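PDB 5NTH: putative aminopeptidase from Leishmania major, which probably acts as a manganese-dependent M17 metalloaminopeptidase, removing residues from the N-termini of peptides. Local coordinates for residues Glu207-Ser212 with Gly527-Phe532; Leu276-Tyr281 with Gly404-Val409; Arg280-Asn285 with Ile349-Val354. One frame throughout, in Å; residues are numbered along the deposited sequence.

Contact 1 (Glu207-Ser212 with Gly527-Phe532); sequences EAICTS and GVTLVF
Ile-209, on helix 203-221, lays its CD1 methyl on the ring of Phe-532, on the C-terminal helix 528-536, in a buried helix-helix packing of the M17 aminopeptidase. The two short segments run in roughly opposite directions, 142° between them, and their axes come no closer than 10.4 Å. At that spacing side chains do most of the bridging, and no hydrogen bond crosses the gap.

Ile-209 has the greatest share of the buried surface, and its two branches divide the work. With CG1 anti to the carbonyl carbon (chi1 -76°) and the chain extended beyond it, CD1 is carried out over the Phe-532 ring. It sits 3.9 Å from the ring centroid and 19° off the normal, a CH-pi contact over the face but displaced toward the rim, where Phe-532 CD1 and CE1 are its nearest atoms. The other branch, CG2, lies anti to the backbone N and meets Thr-529 OG1 at 3.7 Å, the two side chains crossing at about a right angle. A beta-branched residue with one long arm suits this place, since it reaches two neighbours about one helical turn apart. Phe-346 packs edge-to-face against Phe-532.

Val-528 and Ser-212 close the other end. Small and slim, Ser-212 lets the valine come close to its backbone, while its own hydroxyl is tied by a hydrogen bond to Cys-330 O of helix 323-341, which satisfies this buried polar group. Gly-527, at the N-cap, gives its N-H to Asp-454 OD2. Val-528 CG2 lies 3.7 Å from Ser-212 O, and CG1 approaches Ser-212 CB at 3.6 Å.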
loop_
_atom_site.group_PDB
_atom_site.type_symbol
_atom_site.label_atom_id
_atom_site.label_comp_id
_atom_site.label_asym_id
_atom_site.label_seq_id
_atom_site.Cartn_x
_atom_site.Cartn_y
_atom_site.Cartn_z
ATOM N N GLU A 207 -6.323 47.652 -12.583
ATOM C CA GLU A 207 -4.891 47.440 -12.792
ATOM C C GLU A 207 -4.172 46.990 -11.515
ATOM O O GLU A 207 -3.286 46.113 -11.544
ATOM C CB GLU A 207 -4.253 48.704 -13.373
ATOM C CG GLU A 207 -4.596 48.893 -14.849
ATOM C CD GLU A 207 -4.479 50.331 -15.359
ATOM O OE1 GLU A 207 -4.939 51.290 -14.706
ATOM O OE2 GLU A 207 -3.931 50.507 -16.458
ATOM N N ALA A 208 -4.533 47.588 -10.396
ATOM C CA ALA A 208 -3.949 47.171 -9.133
ATOM C C ALA A 208 -4.308 45.713 -8.802
ATOM O O ALA A 208 -3.438 44.969 -8.337
ATOM C CB ALA A 208 -4.385 48.104 -8.026
ATOM N N ILE A 209 -5.566 45.316 -9.068
ATOM C CA ILE A 209 -5.999 43.903 -8.956
ATOM C C ILE A 209 -5.205 43.002 -9.906
ATOM O O ILE A 209 -4.627 42.001 -9.478
ATOM C CB ILE A 209 -7.515 43.747 -9.172
ATOM C CG1 ILE A 209 -8.254 44.212 -7.927
ATOM C CG2 ILE A 209 -7.912 42.314 -9.387
ATOM C CD1 ILE A 209 -9.739 44.472 -8.168
ATOM N N CYS A 210 -5.160 43.357 -11.186
ATOM C CA CYS A 210 -4.425 42.555 -12.169
ATOM C C CYS A 210 -2.988 42.365 -11.727
ATOM O O CYS A 210 -2.521 41.250 -11.691
ATOM C CB CYS A 210 -4.464 43.191 -13.553
ATOM S SG CYS A 210 -6.089 43.064 -14.316
ATOM N N THR A 211 -2.314 43.456 -11.355
ATOM C CA THR A 211 -0.931 43.391 -10.870
ATOM C C THR A 211 -0.799 42.474 -9.658
ATOM O O THR A 211 0.134 41.663 -9.603
ATOM C CB THR A 211 -0.391 44.787 -10.518
ATOM O OG1 THR A 211 -0.237 45.562 -11.707
ATOM C CG2 THR A 211 0.962 44.735 -9.822
ATOM N N SER A 212 -1.714 42.620 -8.697
ATOM C CA SER A 212 -1.697 41.786 -7.510
ATOM C C SER A 212 -2.025 40.318 -7.782
ATOM O O SER A 212 -1.420 39.449 -7.176
ATOM C CB SER A 212 -2.626 42.320 -6.396
ATOM O OG SER A 212 -1.933 43.206 -5.520
ATOM N N GLY A 527 -7.434 34.292 -3.978
ATOM C CA GLY A 527 -7.394 34.936 -2.693
ATOM C C GLY A 527 -7.355 36.435 -2.816
ATOM O O GLY A 527 -7.946 37.130 -2.003
ATOM N N VAL A 528 -6.648 36.927 -3.823
ATOM C CA VAL A 528 -6.376 38.346 -3.992
ATOM C C VAL A 528 -7.654 39.141 -4.214
ATOM O O VAL A 528 -7.823 40.238 -3.670
ATOM C CB VAL A 528 -5.487 38.584 -5.224
ATOM C CG1 VAL A 528 -5.357 40.073 -5.509
ATOM C CG2 VAL A 528 -4.105 37.966 -5.021
ATOM N N THR A 529 -8.531 38.587 -5.044
ATOM C CA THR A 529 -9.759 39.252 -5.449
ATOM C C THR A 529 -10.923 38.875 -4.532
ATOM O O THR A 529 -11.949 39.593 -4.488
ATOM C CB THR A 529 -10.106 38.926 -6.922
ATOM O OG1 THR A 529 -8.951 39.120 -7.749
ATOM C CG2 THR A 529 -11.186 39.844 -7.453
ATOM N N LEU A 530 -10.797 37.758 -3.812
ATOM C CA LEU A 530 -11.801 37.413 -2.835
ATOM C C LEU A 530 -11.801 38.497 -1.759
ATOM O O LEU A 530 -12.836 39.069 -1.438
ATOM C CB LEU A 530 -11.527 36.042 -2.252
ATOM C CG LEU A 530 -12.502 35.596 -1.156
ATOM C CD1 LEU A 530 -13.945 35.421 -1.637
ATOM C CD2 LEU A 530 -11.957 34.320 -0.564
ATOM N N VAL A 531 -10.609 38.798 -1.259
ATOM C CA VAL A 531 -10.381 39.737 -0.154
ATOM C C VAL A 531 -10.640 41.197 -0.519
ATOM O O VAL A 531 -11.151 41.969 0.282
ATOM C CB VAL A 531 -8.941 39.603 0.332
ATOM C CG1 VAL A 531 -8.496 40.778 1.174
ATOM C CG2 VAL A 531 -8.800 38.341 1.142
ATOM N N PHE A 532 -10.244 41.581 -1.719
ATOM C CA PHE A 532 -10.597 42.870 -2.239
ATOM C C PHE A 532 -12.119 43.048 -2.210
ATOM O O PHE A 532 -12.602 44.022 -1.660
ATOM C CB PHE A 532 -10.038 43.024 -3.643
ATOM C CG PHE A 532 -9.975 44.440 -4.106
ATOM C CD1 PHE A 532 -11.043 45.013 -4.742
ATOM C CD2 PHE A 532 -8.826 45.209 -3.885
ATOM C CE1 PHE A 532 -10.969 46.328 -5.175
ATOM C CE2 PHE A 532 -8.740 46.530 -4.320
ATOM C CZ PHE A 532 -9.816 47.087 -4.970
#

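Contact 2 (Leu276-Tyr281 with Gly404-Val409); sequences LVTLRY and GEQDFV
Arg-280 carries this contact, its guanidinium meeting Asp-407 and Phe-408, both on the same side of its plane, where the loop after helix 391-404 passes strand 275-282 of the central mixed sheet of the catalytic domain. Asp-407 OD1 lies over one face of the guanidinium, 3.9 Å from Arg-280 NH1. This is a long salt bridge of charge alone, since no N-H points at the oxygen. The Phe-408 ring meets the same group obliquely, the planes 40° apart, with CE1 at 3.6 Å from Arg-280 NE. A long, flat cation can thus answer both an acid and an aromatic ring; its chain, bent at chi3 (-45°), runs past Phe-408 in the opposite direction and crosses Asp-407 at about a right angle.

Beside it, Gln-406 reaches back with an extended chain. Its OE1 touches methylene CD of Arg-280, the amide nearly perpendicular to the guanidinium. Further out, Gln-406 NE2 is hydrogen-bonded to Ser-353 OG on strand 349-361, which fixes the amide's rotation, while Gln-406 O accepts a hydrogen bond from Arg-503 NH2. The hydroxyl of Thr-278 is bonded to Thr-355 OG1; its methyl, anti to the backbone N, faces the loop, with CG2 3.4 Å from Gln-406 OE1.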
loop_
_atom_site.group_PDB
_atom_site.type_symbol
_atom_site.label_atom_id
_atom_site.label_comp_id
_atom_site.label_asym_id
_atom_site.label_seq_id
_atom_site.Cartn_x
_atom_site.Cartn_y
_atom_site.Cartn_z
ATOM N N LEU A 276 7.844 35.481 11.260
ATOM C CA LEU A 276 6.558 36.145 11.233
ATOM C C LEU A 276 6.791 37.540 10.692
ATOM O O LEU A 276 7.573 38.311 11.231
ATOM C CB LEU A 276 5.893 36.166 12.601
ATOM C CG LEU A 276 5.155 34.868 12.931
ATOM C CD1 LEU A 276 4.759 34.888 14.380
ATOM C CD2 LEU A 276 3.900 34.688 12.095
ATOM N N VAL A 277 6.138 37.839 9.587
ATOM C CA VAL A 277 6.291 39.121 8.961
ATOM C C VAL A 277 4.897 39.714 8.896
ATOM O O VAL A 277 3.975 39.066 8.375
ATOM C CB VAL A 277 6.848 38.988 7.544
ATOM C CG1 VAL A 277 7.104 40.369 6.945
ATOM C CG2 VAL A 277 8.113 38.146 7.540
ATOM N N THR A 278 4.755 40.931 9.432
ATOM C CA THR A 278 3.491 41.622 9.430
ATOM C C THR A 278 3.664 43.029 8.890
ATOM O O THR A 278 4.534 43.775 9.344
ATOM C CB THR A 278 2.877 41.718 10.815
ATOM O OG1 THR A 278 2.512 40.412 11.268
ATOM C CG2 THR A 278 1.618 42.616 10.768
ATOM N N LEU A 279 2.814 43.371 7.920
ATOM C CA LEU A 279 2.723 44.708 7.354
ATOM C C LEU A 279 1.400 45.262 7.797
ATOM O O LEU A 279 0.407 44.530 7.827
ATOM C CB LEU A 279 2.756 44.665 5.823
ATOM C CG LEU A 279 4.147 44.550 5.206
ATOM C CD1 LEU A 279 4.792 43.220 5.539
ATOM C CD2 LEU A 279 4.108 44.758 3.698
ATOM N N ARG A 280 1.379 46.550 8.130
ATOM C CA ARG A 280 0.136 47.207 8.553
ATOM C C ARG A 280 0.092 48.698 8.191
ATOM O O ARG A 280 1.098 49.406 8.309
ATOM C CB ARG A 280 -0.063 47.028 10.050
ATOM C CG ARG A 280 1.091 47.594 10.878
ATOM C CD ARG A 280 0.723 47.807 12.339
ATOM N NE ARG A 280 -0.601 48.465 12.499
ATOM C CZ ARG A 280 -0.840 49.739 12.818
ATOM N NH1 ARG A 280 0.146 50.603 13.039
ATOM N NH2 ARG A 280 -2.101 50.147 12.920
ATOM N N TYR A 281 -1.091 49.144 7.770
ATOM C CA TYR A 281 -1.367 50.537 7.411
ATOM C C TYR A 281 -2.517 51.043 8.251
ATOM O O TYR A 281 -3.545 50.349 8.352
ATOM C CB TYR A 281 -1.775 50.637 5.946
ATOM C CG TYR A 281 -1.799 52.029 5.330
ATOM C CD1 TYR A 281 -0.683 52.859 5.360
ATOM C CD2 TYR A 281 -2.920 52.477 4.636
ATOM C CE1 TYR A 281 -0.700 54.124 4.738
ATOM C CE2 TYR A 281 -2.966 53.733 4.014
ATOM C CZ TYR A 281 -1.855 54.570 4.066
ATOM O OH TYR A 281 -1.899 55.818 3.445
ATOM N N GLY A 404 -3.365 39.557 19.366
ATOM C CA GLY A 404 -2.892 39.856 20.713
ATOM C C GLY A 404 -1.584 40.606 20.873
ATOM O O GLY A 404 -1.215 40.932 21.983
ATOM N N GLU A 405 -0.859 40.878 19.805
ATOM C CA GLU A 405 0.437 41.548 19.941
ATOM C C GLU A 405 0.576 42.891 19.199
ATOM O O GLU A 405 1.552 43.622 19.384
ATOM C CB GLU A 405 1.515 40.569 19.505
ATOM C CG GLU A 405 1.689 39.415 20.479
ATOM C CD GLU A 405 2.404 39.819 21.752
ATOM O OE1 GLU A 405 2.973 40.931 21.757
ATOM O OE2 GLU A 405 2.416 39.024 22.734
ATOM N N GLN A 406 -0.393 43.217 18.359
ATOM C CA GLN A 406 -0.383 44.490 17.668
ATOM C C GLN A 406 -0.902 45.597 18.581
ATOM O O GLN A 406 -1.519 45.324 19.619
ATOM C CB GLN A 406 -1.229 44.375 16.417
ATOM C CG GLN A 406 -0.666 43.327 15.469
ATOM C CD GLN A 406 -0.949 43.627 14.012
ATOM O OE1 GLN A 406 -0.086 44.147 13.276
ATOM N NE2 GLN A 406 -2.170 43.301 13.584
ATOM N N ASP A 407 -0.631 46.847 18.203
ATOM C CA ASP A 407 -1.138 48.004 18.969
ATOM C C ASP A 407 -2.588 48.442 18.667
ATOM O O ASP A 407 -3.008 49.479 19.142
ATOM C CB ASP A 407 -0.129 49.186 18.976
ATOM C CG ASP A 407 0.026 49.940 17.611
ATOM O OD1 ASP A 407 -0.858 49.924 16.694
ATOM O OD2 ASP A 407 1.098 50.601 17.477
ATOM N N PHE A 408 -3.342 47.651 17.894
ATOM C CA PHE A 408 -4.813 47.773 17.763
ATOM C C PHE A 408 -5.430 46.367 17.813
ATOM O O PHE A 408 -4.768 45.393 17.483
ATOM C CB PHE A 408 -5.163 48.425 16.437
ATOM C CG PHE A 408 -4.960 47.518 15.229
ATOM C CD1 PHE A 408 -3.729 47.429 14.589
ATOM C CD2 PHE A 408 -6.015 46.743 14.730
ATOM C CE1 PHE A 408 -3.558 46.591 13.474
ATOM C CE2 PHE A 408 -5.835 45.903 13.633
ATOM C CZ PHE A 408 -4.608 45.838 13.000
ATOM N N VAL A 409 -6.690 46.247 18.184
ATOM C CA VAL A 409 -7.341 44.940 18.253
ATOM C C VAL A 409 -8.161 44.775 17.012
ATOM O O VAL A 409 -9.029 45.580 16.800
ATOM C CB VAL A 409 -8.323 44.859 19.438
ATOM C CG1 VAL A 409 -9.084 43.524 19.428
ATOM C CG2 VAL A 409 -7.589 45.045 20.763
#

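Contact 3 (Arg280-Asn285 with Ile349-Val354)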
loop_
_atom_site.group_PDB
_atom_site.type_symbol
_atom_site.label_atom_id
_atom_site.label_comp_id
_atom_site.label_asym_id
_atom_site.label_seq_id
_atom_site.Cartn_x
_atom_site.Cartn_y
_atom_site.Cartn_z
ATOM N N ARG A 280 1.379 46.550 8.130
ATOM C CA ARG A 280 0.136 47.207 8.553
ATOM C C ARG A 280 0.092 48.698 8.191
ATOM O O ARG A 280 1.098 49.406 8.309
ATOM C CB ARG A 280 -0.063 47.028 10.050
ATOM C CG ARG A 280 1.091 47.594 10.878
ATOM C CD ARG A 280 0.723 47.807 12.339
ATOM N NE ARG A 280 -0.601 48.465 12.499
ATOM C CZ ARG A 280 -0.840 49.739 12.818
ATOM N NH1 ARG A 280 0.146 50.603 13.039
ATOM N NH2 ARG A 280 -2.101 50.147 12.920
ATOM N N TYR A 281 -1.091 49.144 7.770
ATOM C CA TYR A 281 -1.367 50.537 7.411
ATOM C C TYR A 281 -2.517 51.043 8.251
ATOM O O TYR A 281 -3.545 50.349 8.352
ATOM C CB TYR A 281 -1.775 50.637 5.946
ATOM C CG TYR A 281 -1.799 52.029 5.330
ATOM C CD1 TYR A 281 -0.683 52.859 5.360
ATOM C CD2 TYR A 281 -2.920 52.477 4.636
ATOM C CE1 TYR A 281 -0.700 54.124 4.738
ATOM C CE2 TYR A 281 -2.966 53.733 4.014
ATOM C CZ TYR A 281 -1.855 54.570 4.066
ATOM O OH TYR A 281 -1.899 55.818 3.445
ATOM N N ARG A 282 -2.311 52.214 8.879
ATOM C CA ARG A 282 -3.405 53.060 9.351
ATOM C C ARG A 282 -3.827 53.963 8.206
ATOM O O ARG A 282 -3.008 54.699 7.629
ATOM C CB ARG A 282 -3.036 53.928 10.556
ATOM C CG ARG A 282 -4.225 54.783 11.112
ATOM C CD ARG A 282 -3.913 55.495 12.438
ATOM N NE ARG A 282 -3.009 54.616 13.201
ATOM C CZ ARG A 282 -3.294 53.892 14.295
ATOM N NH1 ARG A 282 -2.331 53.101 14.792
ATOM N NH2 ARG A 282 -4.483 53.957 14.916
ATOM N N ASN A 283 -5.120 53.909 7.900
ATOM C CA ASN A 283 -5.705 54.700 6.836
ATOM C C ASN A 283 -5.902 56.133 7.347
ATOM O O ASN A 283 -6.655 56.349 8.315
ATOM C CB ASN A 283 -7.027 54.071 6.394
ATOM C CG ASN A 283 -7.631 54.764 5.200
ATOM O OD1 ASN A 283 -7.077 55.741 4.682
ATOM N ND2 ASN A 283 -8.780 54.264 4.751
ATOM N N PRO A 284 -5.232 57.114 6.707
ATOM C CA PRO A 284 -5.431 58.479 7.179
ATOM C C PRO A 284 -6.820 59.012 6.900
ATOM O O PRO A 284 -7.259 59.875 7.644
ATOM C CB PRO A 284 -4.394 59.304 6.403
ATOM C CG PRO A 284 -3.546 58.331 5.642
ATOM C CD PRO A 284 -4.333 57.057 5.538
ATOM N N ASN A 285 -7.505 58.516 5.860
ATOM C CA ASN A 285 -8.867 58.979 5.518
ATOM C C ASN A 285 -9.981 58.071 6.040
ATOM O O ASN A 285 -11.058 57.981 5.455
ATOM C CB ASN A 285 -9.023 59.143 4.005
ATOM C CG ASN A 285 -7.854 59.859 3.375
ATOM O OD1 ASN A 285 -7.162 59.289 2.536
ATOM N ND2 ASN A 285 -7.605 61.103 3.794
ATOM N N ILE A 349 -12.426 51.434 6.544
ATOM C CA ILE A 349 -11.386 50.610 7.106
ATOM C C ILE A 349 -10.361 51.526 7.750
ATOM O O ILE A 349 -9.806 52.397 7.086
ATOM C CB ILE A 349 -10.763 49.692 6.011
ATOM C CG1 ILE A 349 -11.827 48.664 5.548
ATOM C CG2 ILE A 349 -9.495 48.982 6.528
ATOM C CD1 ILE A 349 -11.350 47.669 4.520
ATOM N N ALA A 350 -10.113 51.304 9.038
ATOM C CA ALA A 350 -9.197 52.140 9.825
ATOM C C ALA A 350 -7.785 51.597 9.825
ATOM O O ALA A 350 -6.853 52.315 9.488
ATOM C CB ALA A 350 -9.698 52.258 11.258
ATOM N N ASN A 351 -7.634 50.338 10.247
ATOM C CA ASN A 351 -6.352 49.636 10.204
ATOM C C ASN A 351 -6.397 48.336 9.466
ATOM O O ASN A 351 -7.280 47.523 9.726
ATOM C CB ASN A 351 -5.910 49.293 11.601
ATOM C CG ASN A 351 -5.585 50.510 12.390
ATOM O OD1 ASN A 351 -4.554 51.146 12.149
ATOM N ND2 ASN A 351 -6.464 50.865 13.325
ATOM N N ILE A 352 -5.430 48.127 8.569
ATOM C CA ILE A 352 -5.276 46.820 7.938
ATOM C C ILE A 352 -3.891 46.265 8.194
ATOM O O ILE A 352 -2.895 46.982 8.164
ATOM C CB ILE A 352 -5.622 46.831 6.442
ATOM C CG1 ILE A 352 -5.673 45.392 5.901
ATOM C CG2 ILE A 352 -4.654 47.693 5.654
ATOM C CD1 ILE A 352 -6.457 45.254 4.609
ATOM N N SER A 353 -3.858 44.964 8.435
ATOM C CA SER A 353 -2.669 44.257 8.900
ATOM C C SER A 353 -2.571 43.005 8.062
ATOM O O SER A 353 -3.583 42.394 7.739
ATOM C CB SER A 353 -2.918 43.931 10.358
ATOM O OG SER A 353 -2.092 42.924 10.858
ATOM N N VAL A 354 -1.383 42.630 7.646
ATOM C CA VAL A 354 -1.229 41.301 7.021
ATOM C C VAL A 354 -0.051 40.611 7.653
ATOM O O VAL A 354 1.017 41.204 7.746
ATOM C CB VAL A 354 -1.109 41.321 5.472
ATOM C CG1 VAL A 354 0.026 42.222 4.975
ATOM C CG2 VAL A 354 -0.957 39.895 4.939
#
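Asn-351 holds CG anti to its carbonyl carbon (chi1 -67°), which brings OD1 up between the arginines of the neighbouring strand. Arg-282, its CG anti to the backbone N (chi1 -177°), runs alongside and bends at chi3, so that OD1 lies over the centre of its guanidinium, 3.7 Å above the plane. The same oxygen sits at the edge of the Arg-280 guanidinium, 2.8 Å from NH2, but the angle is too poor for a clear hydrogen bond. A small amide suits this position: its oxygen faces two cations while ND2 donates to Asn-292 OD1.

The backbones of strands 280-282 and 351-354 pair as antiparallel neighbours in the mixed sheet of the catalytic domain. Tyr-281 and Ile-352 form the hydrogen-bonded pair, Tyr-281 N to Ile-352 O at 2.8 Å and Ile-352 N to Tyr-281 O at 2.9 Å. On their face of the sheet Tyr-281 CB packs on Ile-352 CG2, and Tyr-281 OH bonds to Lys-340 NZ.

Beyond the strand, Asn-283 N continues the pairing to Ala-350 O. Its side chain binds both ways: ND2 donates to Ile-349 O at 3.2 Å, and OD1 accepts from Asn-285 N in an Asx turn.

Contacts 2 and 3 share Arg-280 and Tyr-281 of strand 275-282 and have centres about 10 Å apart. They also touch directly: Leu-279 O lies 2.6 Å from Val-354 N, a probable hydrogen bond between neighbouring strands, and Phe-408 CZ packs 3.7 Å from Ser-353 CB. Contact 1 touches neither: its centre is about 17 Å from that of contact 3, with nearest atoms about 6 Å apart, and about 22 Å from that of contact 2. Helix 323-341 spans this separation, touching Ser-212 and Val-528 as well as Tyr-281 and Val-354. All three contacts lie away from the manganese and actinonin sites, although manganese-binding Asp-388 and Glu-390 lie just before helix 391-404, which leads into the loop of contact 2.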